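Local coordinates for protein jasmonate-induced oxygenase 2 (Arabidopsis thaliana, PDB 6LSV) that hydroxylates the plant defence hormone jasmonate to 12-hydroxyjasmonate, using iron, 2-oxoglutarate and molecular oxygen, at residues Tyr168-Glu171 against Leu172-Ser176; Met180-Leu183 against Ser184-Gly188; Pro326-Phe329 against Asp330-Arg333; Gly340-Gly343 against Lys344-Val347. All blocks are in the same frame, centred on the assembly; numbering follows the deposited sequence.

Contact 1. Residues Tyr168-Glu171 against Leu172-Ser176; sequences YGEE and LVKLS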
ATOM      1  N   TYR A 168      -0.312  16.735  -0.494  1.00 26.85           N
ATOM      2  CA  TYR A 168      -1.009  15.463  -0.332  1.00 26.07           C
ATOM      3  C   TYR A 168      -0.413  14.662   0.819  1.00 32.18           C
ATOM      4  O   TYR A 168      -1.142  14.137   1.669  1.00 30.87           O
ATOM      5  CB  TYR A 168      -0.948  14.671  -1.637  1.00 24.54           C
ATOM      6  CG  TYR A 168      -1.792  13.418  -1.685  1.00 24.64           C
ATOM      7  CD1 TYR A 168      -3.152  13.477  -1.969  1.00 24.16           C
ATOM      8  CD2 TYR A 168      -1.220  12.170  -1.482  1.00 26.84           C
ATOM      9  CE1 TYR A 168      -3.920  12.324  -2.029  1.00 28.84           C
ATOM     10  CE2 TYR A 168      -1.975  11.017  -1.541  1.00 27.09           C
ATOM     11  CZ  TYR A 168      -3.323  11.095  -1.813  1.00 27.79           C
ATOM     12  OH  TYR A 168      -4.066   9.938  -1.868  1.00 20.46           O
ATOM     13  N   GLY A 169       0.919  14.577   0.872  1.00 28.40           N
ATOM     14  CA  GLY A 169       1.563  13.895   1.983  1.00 26.81           C
ATOM     15  C   GLY A 169       1.263  14.543   3.322  1.00 32.56           C
ATOM     16  O   GLY A 169       1.035  13.854   4.320  1.00 35.70           O
ATOM     17  N   GLU A 170       1.254  15.878   3.362  1.00 35.56           N
ATOM     18  CA  GLU A 170       0.921  16.582   4.595  1.00 29.72           C
ATOM     19  C   GLU A 170      -0.493  16.252   5.054  1.00 33.58           C
ATOM     20  O   GLU A 170      -0.731  16.021   6.246  1.00 33.96           O
ATOM     21  CB  GLU A 170       1.069  18.089   4.393  1.00 35.72           C
ATOM     22  CG  GLU A 170       2.288  18.706   5.044  1.00 43.03           C
ATOM     23  CD  GLU A 170       2.193  20.215   5.108  1.00 49.48           C
ATOM     24  OE1 GLU A 170       1.475  20.726   5.993  1.00 56.90           O
ATOM     25  OE2 GLU A 170       2.822  20.887   4.263  1.00 48.29           O
ATOM     26  N   GLU A 171      -1.445  16.229   4.120  1.00 28.89           N
ATOM     27  CA  GLU A 171      -2.838  16.007   4.488  1.00 28.30           C
ATOM     28  C   GLU A 171      -3.067  14.581   4.970  1.00 30.55           C
ATOM     29  O   GLU A 171      -3.840  14.354   5.907  1.00 30.94           O
ATOM     30  CB  GLU A 171      -3.744  16.326   3.300  1.00 30.27           C
ATOM     31  CG  GLU A 171      -3.847  17.807   2.979  1.00 36.36           C
ATOM     32  CD  GLU A 171      -4.436  18.609   4.124  1.00 37.86           C
ATOM     33  OE1 GLU A 171      -3.701  19.424   4.721  1.00 42.31           O
ATOM     34  OE2 GLU A 171      -5.633  18.419   4.431  1.00 33.81           O
ATOM     35  N   LEU A 172      -2.403  13.606   4.345  1.00 32.31           N
ATOM     36  CA  LEU A 172      -2.614  12.214   4.724  1.00 27.17           C
ATOM     37  C   LEU A 172      -1.874  11.854   6.006  1.00 24.42           C
ATOM     38  O   LEU A 172      -2.286  10.929   6.713  1.00 27.28           O
ATOM     39  CB  LEU A 172      -2.202  11.290   3.576  1.00 28.19           C
ATOM     40  CG  LEU A 172      -3.354  10.903   2.639  1.00 25.71           C
ATOM     41  CD1 LEU A 172      -3.926  12.121   1.928  1.00 30.27           C
ATOM     42  CD2 LEU A 172      -2.921   9.874   1.628  1.00 22.31           C
ATOM     43  N   VAL A 173      -0.792  12.565   6.328  1.00 25.62           N
ATOM     44  CA  VAL A 173      -0.177  12.410   7.644  1.00 25.63           C
ATOM     45  C   VAL A 173      -1.144  12.862   8.732  1.00 34.01           C
ATOM     46  O   VAL A 173      -1.295  12.198   9.766  1.00 30.28           O
ATOM     47  CB  VAL A 173       1.157  13.179   7.704  1.00 26.85           C
ATOM     48  CG1 VAL A 173       1.588  13.407   9.148  1.00 19.10           C
ATOM     49  CG2 VAL A 173       2.239  12.429   6.939  1.00 22.56           C
ATOM     50  N   LYS A 174      -1.830  13.989   8.507  1.00 32.00           N
ATOM     51  CA  LYS A 174      -2.828  14.466   9.462  1.00 31.76           C
ATOM     52  C   LYS A 174      -3.989  13.485   9.582  1.00 30.20           C
ATOM     53  O   LYS A 174      -4.452  13.183  10.688  1.00 36.75           O
ATOM     54  CB  LYS A 174      -3.345  15.843   9.037  1.00 37.45           C
ATOM     55  CG  LYS A 174      -2.355  16.981   9.215  1.00 41.32           C
ATOM     56  CD  LYS A 174      -2.947  18.300   8.741  1.00 40.26           C
ATOM     57  CE  LYS A 174      -1.877  19.374   8.616  1.00 46.85           C
ATOM     58  NZ  LYS A 174      -2.062  20.218   7.399  1.00 51.82           N
ATOM     59  N   LEU A 175      -4.484  12.992   8.446  1.00 28.19           N
ATOM     60  CA  LEU A 175      -5.592  12.046   8.464  1.00 26.89           C
ATOM     61  C   LEU A 175      -5.208  10.760   9.186  1.00 33.65           C
ATOM     62  O   LEU A 175      -6.020  10.186   9.920  1.00 33.39           O
ATOM     63  CB  LEU A 175      -6.041  11.753   7.031  1.00 29.70           C
ATOM     64  CG  LEU A 175      -7.012  10.593   6.791  1.00 33.72           C
ATOM     65  CD1 LEU A 175      -8.310  10.785   7.574  1.00 25.17           C
ATOM     66  CD2 LEU A 175      -7.288  10.432   5.301  1.00 25.92           C
ATOM     67  N   SER A 176      -3.970  10.295   8.998  1.00 29.09           N
ATOM     68  CA  SER A 176      -3.545   9.070   9.665  1.00 34.24           C
ATOM     69  C   SER A 176      -3.571   9.228  11.179  1.00 30.41           C
ATOM     70  O   SER A 176      -4.016   8.323  11.894  1.00 25.22           O
ATOM     71  CB  SER A 176      -2.149   8.658   9.195  1.00 25.15           C
ATOM     72  OG  SER A 176      -2.026   8.703   7.784  1.00 25.50           O
TER
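Tyr168 and Leu172 sit one turn apart on helix 161-186, and the backbone from Tyr168 to Ser176 is regular alpha-helix: four i to i+4 bonds join Tyr168-Glu171 to Leu172-Ser176, the first running from Leu172 N to Tyr168 O at 3.0 Å. The Tyr168 side chain leaves with CG anti to its own N (chi1 -172°), which lays the phenol alongside the next turn. There Leu172 CD1 stands over the ring, 3.9 Å from its centroid and 11° off the normal, a CH-pi contact. The other methyl, Leu172 CD2, meets Tyr168 CE2 at 3.5 Å. Both residues are buried, packing with Leu175 against Phe263 of strand 263-267, while Leu172 also reaches Ile235 of strand 233-237 and Phe299 of strand 294-302.

A second cluster is charged. Lys174 NZ lies between two carboxylates, weakly hydrogen-bonded within a salt bridge to Glu171 OE1 at 3.2 Å and in a long ion pair with Glu170 OE1 at 3.8 Å. The bend at chi2 (-62°) turns the Glu171 carboxylate toward the lysine's end. The chemistry divides this helix by face: apolar packing seats it on the double-stranded beta-helix (jelly-roll) core, and a loose salt-bridge network bridges its turns on a more exposed face.

Contact 2. Residues Met180-Leu183 against Ser184-Gly188; sequences MRVL and STNLG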
ATOM      1  N   MET A 180      -5.499   6.816  13.607  1.00 27.89           N
ATOM      2  CA  MET A 180      -4.820   6.082  14.669  1.00 28.28           C
ATOM      3  C   MET A 180      -5.581   6.174  15.983  1.00 32.44           C
ATOM      4  O   MET A 180      -5.589   5.215  16.765  1.00 28.40           O
ATOM      5  CB  MET A 180      -3.398   6.612  14.843  1.00 28.27           C
ATOM      6  CG  MET A 180      -2.485   6.326  13.664  1.00 38.12           C
ATOM      7  SD  MET A 180      -1.762   4.683  13.737  1.00 33.70           S
ATOM      8  CE  MET A 180      -0.385   5.021  14.829  1.00 24.54           C
ATOM      9  N   ARG A 181      -6.234   7.312  16.236  1.00 32.83           N
ATOM     10  CA  ARG A 181      -6.969   7.484  17.483  1.00 31.48           C
ATOM     11  C   ARG A 181      -8.218   6.613  17.517  1.00 29.56           C
ATOM     12  O   ARG A 181      -8.601   6.109  18.579  1.00 27.01           O
ATOM     13  CB  ARG A 181      -7.329   8.957  17.680  1.00 33.21           C
ATOM     14  CG  ARG A 181      -6.122   9.876  17.764  1.00 33.73           C
ATOM     15  CD  ARG A 181      -6.424  11.124  18.570  1.00 36.00           C
ATOM     16  NE  ARG A 181      -7.543  11.878  18.015  1.00 54.22           N
ATOM     17  CZ  ARG A 181      -7.414  12.840  17.103  1.00 61.66           C
ATOM     18  NH1 ARG A 181      -6.212  13.163  16.640  1.00 53.10           N
ATOM     19  NH2 ARG A 181      -8.488  13.476  16.651  1.00 58.25           N
ATOM     20  N   VAL A 182      -8.869   6.426  16.368  1.00 29.02           N
ATOM     21  CA  VAL A 182     -10.027   5.538  16.325  1.00 28.03           C
ATOM     22  C   VAL A 182      -9.587   4.083  16.461  1.00 31.17           C
ATOM     23  O   VAL A 182     -10.225   3.293  17.167  1.00 34.65           O
ATOM     24  CB  VAL A 182     -10.837   5.777  15.038  1.00 32.20           C
ATOM     25  CG1 VAL A 182     -11.973   4.767  14.922  1.00 27.92           C
ATOM     26  CG2 VAL A 182     -11.381   7.201  15.009  1.00 28.37           C
ATOM     27  N   LEU A 183      -8.488   3.709  15.797  1.00 30.66           N
ATOM     28  CA  LEU A 183      -7.991   2.339  15.896  1.00 28.03           C
ATOM     29  C   LEU A 183      -7.622   1.987  17.331  1.00 28.92           C
ATOM     30  O   LEU A 183      -7.932   0.888  17.809  1.00 28.14           O
ATOM     31  CB  LEU A 183      -6.785   2.151  14.974  1.00 30.65           C
ATOM     32  CG  LEU A 183      -7.045   2.227  13.468  1.00 27.92           C
ATOM     33  CD1 LEU A 183      -5.768   1.947  12.693  1.00 27.73           C
ATOM     34  CD2 LEU A 183      -8.140   1.258  13.065  1.00 18.88           C
ATOM     35  N   SER A 184      -6.960   2.914  18.032  1.00 27.52           N
ATOM     36  CA  SER A 184      -6.588   2.689  19.427  1.00 31.86           C
ATOM     37  C   SER A 184      -7.821   2.546  20.310  1.00 34.10           C
ATOM     38  O   SER A 184      -7.935   1.597  21.095  1.00 34.94           O
ATOM     39  CB  SER A 184      -5.735   3.850  19.945  1.00 28.85           C
ATOM     40  OG  SER A 184      -4.523   3.986  19.230  1.00 35.52           O
ATOM     41  N   THR A 185      -8.737   3.513  20.224  1.00 31.19           N
ATOM     42  CA  THR A 185      -9.919   3.514  21.076  1.00 32.58           C
ATOM     43  C   THR A 185     -10.733   2.241  20.887  1.00 33.03           C
ATOM     44  O   THR A 185     -11.203   1.644  21.862  1.00 37.05           O
ATOM     45  CB  THR A 185     -10.756   4.749  20.761  1.00 34.57           C
ATOM     46  OG1 THR A 185     -10.092   5.911  21.268  1.00 39.50           O
ATOM     47  CG2 THR A 185     -12.134   4.639  21.376  1.00 30.87           C
ATOM     48  N   ASN A 186     -10.889   1.793  19.639  1.00 32.03           N
ATOM     49  CA  ASN A 186     -11.676   0.596  19.378  1.00 34.67           C
ATOM     50  C   ASN A 186     -11.097  -0.640  20.055  1.00 29.96           C
ATOM     51  O   ASN A 186     -11.813  -1.630  20.224  1.00 29.19           O
ATOM     52  CB  ASN A 186     -11.802   0.371  17.871  1.00 32.26           C
ATOM     53  CG  ASN A 186     -13.028   1.043  17.285  1.00 35.85           C
ATOM     54  OD1 ASN A 186     -14.134   0.888  17.798  1.00 39.50           O
ATOM     55  ND2 ASN A 186     -12.836   1.800  16.211  1.00 33.92           N
ATOM     56  N   LEU A 187      -9.826  -0.611  20.447  1.00 28.37           N
ATOM     57  CA  LEU A 187      -9.234  -1.690  21.223  1.00 26.32           C
ATOM     58  C   LEU A 187      -9.313  -1.437  22.722  1.00 36.00           C
ATOM     59  O   LEU A 187      -8.668  -2.154  23.494  1.00 34.52           O
ATOM     60  CB  LEU A 187      -7.774  -1.908  20.810  1.00 29.74           C
ATOM     61  CG  LEU A 187      -7.526  -2.492  19.415  1.00 30.98           C
ATOM     62  CD1 LEU A 187      -6.036  -2.627  19.121  1.00 22.02           C
ATOM     63  CD2 LEU A 187      -8.234  -3.829  19.249  1.00 27.13           C
ATOM     64  N   GLY A 188     -10.084  -0.439  23.148  1.00 35.15           N
ATOM     65  CA  GLY A 188     -10.182  -0.121  24.559  1.00 26.60           C
ATOM     66  C   GLY A 188      -8.929   0.482  25.152  1.00 30.21           C
ATOM     67  O   GLY A 188      -8.723   0.395  26.367  1.00 27.64           O
TER
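Ser184 OG and Ser184 N both donate to Met180 O, each at a distance of 3.0 Å. They approach from opposite faces of the carbonyl plane, so a single acceptor is gripped by backbone and hydroxyl together. The pattern recurs one residue later, where Thr185 OG1 and Thr185 N each reach Arg181 O at 3.1 Å. In both residues the hydroxyl oxygen lies anti to the carbonyl carbon (chi1 -62° in Ser184, -72° in Thr185), a torsion that points it back along the helix toward the preceding turn. Asn186 N continues the series to Val182 O at 3.0 Å, and the Asn186 side chain runs beside that of Val182 in the same direction, ND2 coming 3.3 Å from Val182 CG1.

Around this shell, Ser184 OG has a further hydrogen-bond partner in Phe194 N, at the start of helix 193-197, and Leu183 O is bonded to Tyr279 OH. Helix 63-74 supplies Met65 to Val182 and Asn186, and Cys72 to Leu183.

The helix ends here: Gly188, at phi 70°, is the C-prime residue, with Gly188 N bonded to Thr185 O at 2.7 Å and Leu189 N to Ser184 O, the Schellman motif that terminates helix 161-186.

Contact 3. Residues Pro326-Phe329 against Asp330-Arg333; sequences PMTF and DQYR. With JAA ({(1R,2R)-3-oxo-2-[(2Z)-pent-2-en-1-yl]cyclopentyl}acetic acid), chain D.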
ATOM      1  N   PRO A 326       9.468  -9.609  19.187  1.00 33.22           N
ATOM      2  CA  PRO A 326       9.777  -8.233  18.779  1.00 30.56           C
ATOM      3  C   PRO A 326      10.664  -8.194  17.543  1.00 29.14           C
ATOM      4  O   PRO A 326      11.570  -9.015  17.377  1.00 25.34           O
ATOM      5  CB  PRO A 326      10.500  -7.655  20.001  1.00 37.35           C
ATOM      6  CG  PRO A 326      11.049  -8.858  20.713  1.00 25.17           C
ATOM      7  CD  PRO A 326      10.022  -9.928  20.514  1.00 23.57           C
ATOM      8  N   MET A 327      10.395  -7.219  16.675  1.00 28.15           N
ATOM      9  CA  MET A 327      11.194  -7.011  15.473  1.00 25.82           C
ATOM     10  C   MET A 327      10.962  -5.593  14.977  1.00 27.32           C
ATOM     11  O   MET A 327       9.812  -5.159  14.859  1.00 27.40           O
ATOM     12  CB  MET A 327      10.834  -8.028  14.379  1.00 26.70           C
ATOM     13  CG  MET A 327      11.638  -7.874  13.093  1.00 25.56           C
ATOM     14  SD  MET A 327      11.148  -9.027  11.788  0.81 24.73           S
ATOM     15  CE  MET A 327      12.247 -10.405  12.099  1.00 17.31           C
ATOM     16  N   THR A 328      12.044  -4.874  14.699  1.00 29.26           N
ATOM     17  CA  THR A 328      11.907  -3.531  14.163  1.00 32.91           C
ATOM     18  C   THR A 328      11.302  -3.580  12.763  1.00 31.41           C
ATOM     19  O   THR A 328      11.337  -4.605  12.076  1.00 31.11           O
ATOM     20  CB  THR A 328      13.260  -2.819  14.112  1.00 30.42           C
ATOM     21  OG1 THR A 328      14.072  -3.410  13.090  1.00 30.22           O
ATOM     22  CG2 THR A 328      13.973  -2.928  15.449  1.00 22.66           C
ATOM     23  N   PHE A 329      10.729  -2.450  12.345  1.00 25.61           N
ATOM     24  CA  PHE A 329      10.227  -2.353  10.980  1.00 26.23           C
ATOM     25  C   PHE A 329      11.361  -2.302   9.965  1.00 26.19           C
ATOM     26  O   PHE A 329      11.157  -2.672   8.802  1.00 23.53           O
ATOM     27  CB  PHE A 329       9.323  -1.130  10.830  1.00 27.68           C
ATOM     28  CG  PHE A 329       8.664  -1.032   9.487  1.00 23.56           C
ATOM     29  CD1 PHE A 329       7.945  -2.102   8.978  1.00 23.44           C
ATOM     30  CD2 PHE A 329       8.770   0.122   8.730  1.00 19.42           C
ATOM     31  CE1 PHE A 329       7.339  -2.020   7.737  1.00 22.71           C
ATOM     32  CE2 PHE A 329       8.168   0.212   7.491  1.00 22.76           C
ATOM     33  CZ  PHE A 329       7.450  -0.861   6.991  1.00 22.52           C
ATOM     34  N   ASP A 330      12.549  -1.859  10.381  1.00 27.61           N
ATOM     35  CA  ASP A 330      13.713  -1.931   9.505  1.00 29.10           C
ATOM     36  C   ASP A 330      14.048  -3.373   9.154  1.00 29.27           C
ATOM     37  O   ASP A 330      14.374  -3.681   8.001  1.00 28.04           O
ATOM     38  CB  ASP A 330      14.908  -1.256  10.171  1.00 33.84           C
ATOM     39  CG  ASP A 330      15.006   0.209   9.830  1.00 37.53           C
ATOM     40  OD1 ASP A 330      14.462   0.604   8.775  1.00 33.31           O
ATOM     41  OD2 ASP A 330      15.630   0.961  10.608  1.00 35.26           O
ATOM     42  N   GLN A 331      13.977  -4.274  10.137  1.00 28.01           N
ATOM     43  CA  GLN A 331      14.211  -5.687   9.862  1.00 23.33           C
ATOM     44  C   GLN A 331      13.061  -6.286   9.067  1.00 23.89           C
ATOM     45  O   GLN A 331      13.280  -7.079   8.145  1.00 23.91           O
ATOM     46  CB  GLN A 331      14.395  -6.458  11.168  1.00 22.50           C
ATOM     47  CG  GLN A 331      15.777  -6.370  11.776  1.00 30.70           C
ATOM     48  CD  GLN A 331      15.730  -6.296  13.292  1.00 39.86           C
ATOM     49  OE1 GLN A 331      14.988  -7.036  13.939  1.00 36.48           O
ATOM     50  NE2 GLN A 331      16.531  -5.407  13.866  1.00 49.04           N
ATOM     51  N   TYR A 332      11.827  -5.916   9.414  1.00 25.44           N
ATOM     52  CA  TYR A 332      10.658  -6.554   8.817  1.00 25.28           C
ATOM     53  C   TYR A 332      10.542  -6.233   7.333  1.00 23.43           C
ATOM     54  O   TYR A 332      10.294  -7.125   6.513  1.00 23.59           O
ATOM     55  CB  TYR A 332       9.396  -6.116   9.559  1.00 23.71           C
ATOM     56  CG  TYR A 332       8.165  -6.913   9.196  1.00 19.81           C
ATOM     57  CD1 TYR A 332       7.429  -6.612   8.056  1.00 16.80           C
ATOM     58  CD2 TYR A 332       7.739  -7.965   9.993  1.00 18.21           C
ATOM     59  CE1 TYR A 332       6.306  -7.340   7.723  1.00 17.84           C
ATOM     60  CE2 TYR A 332       6.615  -8.696   9.668  1.00 23.69           C
ATOM     61  CZ  TYR A 332       5.903  -8.378   8.532  1.00 23.38           C
ATOM     62  OH  TYR A 332       4.786  -9.102   8.202  1.00 26.69           O
ATOM     63  N   ARG A 333      10.711  -4.963   6.968  1.00 23.25           N
ATOM     64  CA  ARG A 333      10.470  -4.549   5.590  1.00 26.36           C
ATOM     65  C   ARG A 333      11.416  -5.211   4.596  1.00 17.29           C
ATOM     66  O   ARG A 333      11.144  -5.174   3.391  1.00 18.66           O
ATOM     67  CB  ARG A 333      10.573  -3.028   5.481  1.00 24.25           C
ATOM     68  CG  ARG A 333      11.996  -2.516   5.537  1.00 27.12           C
ATOM     69  CD  ARG A 333      12.034  -1.091   6.019  1.00 24.33           C
ATOM     70  NE  ARG A 333      11.047  -0.269   5.332  1.00 26.66           N
ATOM     71  CZ  ARG A 333      10.863   1.021   5.578  1.00 26.89           C
ATOM     72  NH1 ARG A 333      11.601   1.624   6.499  1.00 26.51           N
ATOM     73  NH2 ARG A 333       9.942   1.704   4.908  1.00 23.88           N
TER
HETATM   74  O01 JAA D 402       7.541  -0.505  -3.066  1.00 23.38           O
HETATM   75  O02 JAA D 402       8.454   0.280   3.182  1.00 22.94           O
HETATM   76  O03 JAA D 402      10.118  -1.067   2.804  1.00 28.24           O
HETATM   77  C04 JAA D 402       8.158  -0.587   0.256  1.00 26.64           C
HETATM   78  C05 JAA D 402       7.436  -1.330  -0.998  1.00 25.45           C
HETATM   79  C06 JAA D 402       9.617  -0.381  -0.230  1.00 23.20           C
HETATM   80  C07 JAA D 402       9.597  -0.559  -1.600  1.00 22.68           C
HETATM   81  C08 JAA D 402       8.028  -0.787  -2.022  1.00 24.18           C
HETATM   82  C09 JAA D 402       5.871  -1.042  -1.029  1.00 26.23           C
HETATM   83  C10 JAA D 402       8.137  -1.382   1.441  1.00 20.51           C
HETATM   84  C11 JAA D 402       5.128  -2.077  -0.183  1.00 27.21           C
HETATM   85  C12 JAA D 402       8.948  -0.684   2.537  1.00 23.78           C
HETATM   86  C13 JAA D 402       4.068  -2.717  -0.640  1.00 24.01           C
HETATM   87  C14 JAA D 402       3.530  -2.460  -2.046  1.00 28.82           C
HETATM   88  C15 JAA D 402       3.383  -3.788  -2.787  1.00 26.05           C
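Thr328 and Gln331 meet where the chain turns from the short strand 327-328 into helix 329-332, and Tyr332 N bonded to Thr328 O at 3.0 Å and Arg333 N to Phe329 O set the first helical turn. Thr328 is its N-cap: OG1 sits between the backbone N and the carbonyl carbon (chi1 71°), where it accepts from Gln331 N at 3.1 Å.

Before the cap, Met327 sends its sulfur to Tyr332, an oblique Met-aromatic contact with SD 4.0 Å from CD2; Tyr332 OH is hydrogen-bonded to Asp269 OD2. Phe329 and Arg333 cross at about a right angle. Phe329 CE2 lies over the centre of one guanidinium face, 3.4 Å from Arg333 CZ, the planes inclined by 39°, while Arg333 CB makes a CH-pi contact over one face of the ring, off-centre toward the rim. At the edge of the guanidinium, Asp330 OD1 forms a long salt bridge with Arg333 NH1.

Arg333 also grips the jasmonate carboxylate with two bonds; the ligand is further hydrogen-bonded to Arg337 NE and Arg208 NH1. Arg333 NE donates a hydrogen bond to jasmonate O03 at 2.8 Å, and its NH2 to O02 at 2.7 Å, nearly straight at 172°.

Contact 4. Residues Gly340-Gly343 against Lys344-Val347; sequences GPQG and KSHV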
ATOM      1  N   GLY A 340       9.645  -9.756  -2.630  1.00 21.45           N
ATOM      2  CA  GLY A 340       8.467  -9.218  -3.267  1.00 18.89           C
ATOM      3  C   GLY A 340       7.198  -9.782  -2.660  1.00 24.53           C
ATOM      4  O   GLY A 340       7.222 -10.444  -1.615  1.00 21.81           O
ATOM      5  N   PRO A 341       6.056  -9.527  -3.309  1.00 24.60           N
ATOM      6  CA  PRO A 341       4.770  -9.993  -2.771  1.00 20.52           C
ATOM      7  C   PRO A 341       4.718 -11.492  -2.523  1.00 22.21           C
ATOM      8  O   PRO A 341       4.938 -12.293  -3.435  1.00 23.23           O
ATOM      9  CB  PRO A 341       3.770  -9.582  -3.860  1.00 21.62           C
ATOM     10  CG  PRO A 341       4.406  -8.409  -4.515  1.00 22.32           C
ATOM     11  CD  PRO A 341       5.883  -8.692  -4.510  1.00 18.59           C
ATOM     12  N   GLN A 342       4.425 -11.877  -1.281  1.00 25.97           N
ATOM     13  CA  GLN A 342       4.258 -13.275  -0.906  1.00 20.71           C
ATOM     14  C   GLN A 342       2.985 -13.473  -0.092  1.00 22.17           C
ATOM     15  O   GLN A 342       2.942 -14.314   0.811  1.00 29.24           O
ATOM     16  CB  GLN A 342       5.471 -13.784  -0.126  1.00 22.40           C
ATOM     17  CG  GLN A 342       6.778 -13.791  -0.901  1.00 24.53           C
ATOM     18  CD  GLN A 342       6.691 -14.533  -2.225  1.00 28.25           C
ATOM     19  OE1 GLN A 342       5.865 -15.429  -2.405  1.00 30.13           O
ATOM     20  NE2 GLN A 342       7.555 -14.160  -3.161  1.00 24.52           N
ATOM     21  N   GLY A 343       1.940 -12.708  -0.398  1.00 17.41           N
ATOM     22  CA  GLY A 343       0.704 -12.833   0.353  1.00 19.90           C
ATOM     23  C   GLY A 343       0.895 -12.398   1.790  1.00 21.99           C
ATOM     24  O   GLY A 343       1.606 -11.431   2.085  1.00 27.30           O
ATOM     25  N   LYS A 344       0.255 -13.126   2.705  1.00 20.18           N
ATOM     26  CA  LYS A 344       0.406 -12.897   4.135  1.00 22.78           C
ATOM     27  C   LYS A 344       1.370 -13.885   4.782  1.00 27.41           C
ATOM     28  O   LYS A 344       1.337 -14.066   6.004  1.00 23.40           O
ATOM     29  CB  LYS A 344      -0.955 -12.954   4.831  1.00 24.26           C
ATOM     30  CG  LYS A 344      -1.946 -11.905   4.348  1.00 22.45           C
ATOM     31  CD  LYS A 344      -3.018 -11.636   5.391  1.00 24.63           C
ATOM     32  CE  LYS A 344      -2.406 -11.330   6.749  1.00 26.65           C
ATOM     33  NZ  LYS A 344      -3.381 -10.698   7.682  1.00 26.70           N
ATOM     34  N   SER A 345       2.228 -14.532   3.987  1.00 22.82           N
ATOM     35  CA  SER A 345       3.174 -15.482   4.555  1.00 22.52           C
ATOM     36  C   SER A 345       4.277 -14.791   5.342  1.00 24.96           C
ATOM     37  O   SER A 345       4.903 -15.429   6.198  1.00 21.13           O
ATOM     38  CB  SER A 345       3.781 -16.357   3.453  1.00 21.68           C
ATOM     39  OG  SER A 345       4.627 -15.608   2.601  1.00 22.30           O
ATOM     40  N   HIS A 346       4.524 -13.502   5.081  1.00 22.01           N
ATOM     41  CA  HIS A 346       5.555 -12.781   5.821  1.00 22.45           C
ATOM     42  C   HIS A 346       5.164 -12.608   7.287  1.00 28.45           C
ATOM     43  O   HIS A 346       5.968 -12.871   8.188  1.00 29.91           O
ATOM     44  CB  HIS A 346       5.825 -11.425   5.166  1.00 24.06           C
ATOM     45  CG  HIS A 346       6.587 -11.511   3.879  1.00 34.50           C
ATOM     46  ND1 HIS A 346       6.332 -10.684   2.806  1.00 28.57           N
ATOM     47  CD2 HIS A 346       7.599 -12.325   3.494  1.00 30.35           C
ATOM     48  CE1 HIS A 346       7.151 -10.987   1.814  1.00 25.79           C
ATOM     49  NE2 HIS A 346       7.932 -11.979   2.207  1.00 23.94           N
ATOM     50  N   VAL A 347       3.926 -12.177   7.548  1.00 21.55           N
ATOM     51  CA  VAL A 347       3.506 -11.978   8.932  1.00 24.07           C
ATOM     52  C   VAL A 347       3.146 -13.306   9.599  1.00 21.23           C
ATOM     53  O   VAL A 347       3.326 -13.463  10.812  1.00 17.56           O
ATOM     54  CB  VAL A 347       2.341 -10.970   9.008  1.00 21.69           C
ATOM     55  CG1 VAL A 347       1.119 -11.487   8.265  1.00 23.50           C
ATOM     56  CG2 VAL A 347       1.995 -10.648  10.461  1.00 16.96           C
TER
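Ser345 turns its hydroxyl back on Gln342 because OG lies between the backbone N and the carbonyl carbon (chi1 69°), while Gln342 CG, anti to its own carbonyl carbon (chi1 -63°), carries its chain across the ring of His346. The backbone between them makes a type II' beta turn from Gln342 to Ser345. Gly343 holds the i+1 position with a positive phi of 66°, a conformation that favours glycine, and Lys344 the i+2 position, as well as being the N-cap of helix 345-348.

Two donors from one residue close the turn on Gln342 O: Ser345 N, at a rather long 3.3 Å, and Ser345 OG, at 2.8 Å. The hydroxyl therefore doubles the backbone bond of the turn. Beyond it, Gln342 CB stands over a face of the imidazole, 4.1 Å from the ring centroid of His346 in a CH-pi contact, and the amide plane of Gln342 is almost perpendicular to that ring.

Both polar ends find partners in the preceding helix, since His346 NE2 is hydrogen-bonded to Gln339 OE1 and Gln342 NE2 to Gln339 O. Lys344 faces elsewhere, its NZ bonded to Ser281 O and Gln272 OE1. This part of the chain lies in the second shell of the iron site: Gly343 is joined by a backbone hydrogen bond to Pro226, next to the iron ligand His227, against which Pro341 packs. Where helix 334-339 has just ended, the carbonyl of Gly340, itself at positive phi, meets the imidazole at its edge, Gly340 O lying near the ring plane and 3.5 Å from His346 CE1.

Overall arrangement
Contacts 1 and 2 follow one another on helix 161-186, with centres 18 Å apart: 168-176 is seated on the core sheet, and 180-188 finishes the helix. The Tyr168 side chain of contact 1 is about 11 Å from the bound 2-oxoglutarate, whereas contact 2 lies away from the annotated sites. Contacts 3 and 4 belong to the C-terminal part of the chain, their centres 14 Å apart, and touch directly where Tyr332 OH packs 3.2 Å from Val347 CB. Contact 3 binds jasmonate through Arg333; contact 4 lies just outside the pocket, Gly340 about 7 Å from the substrate. Contacts 1 and 4 lie on opposite sides of the chain's centre, their centres 27 Å apart.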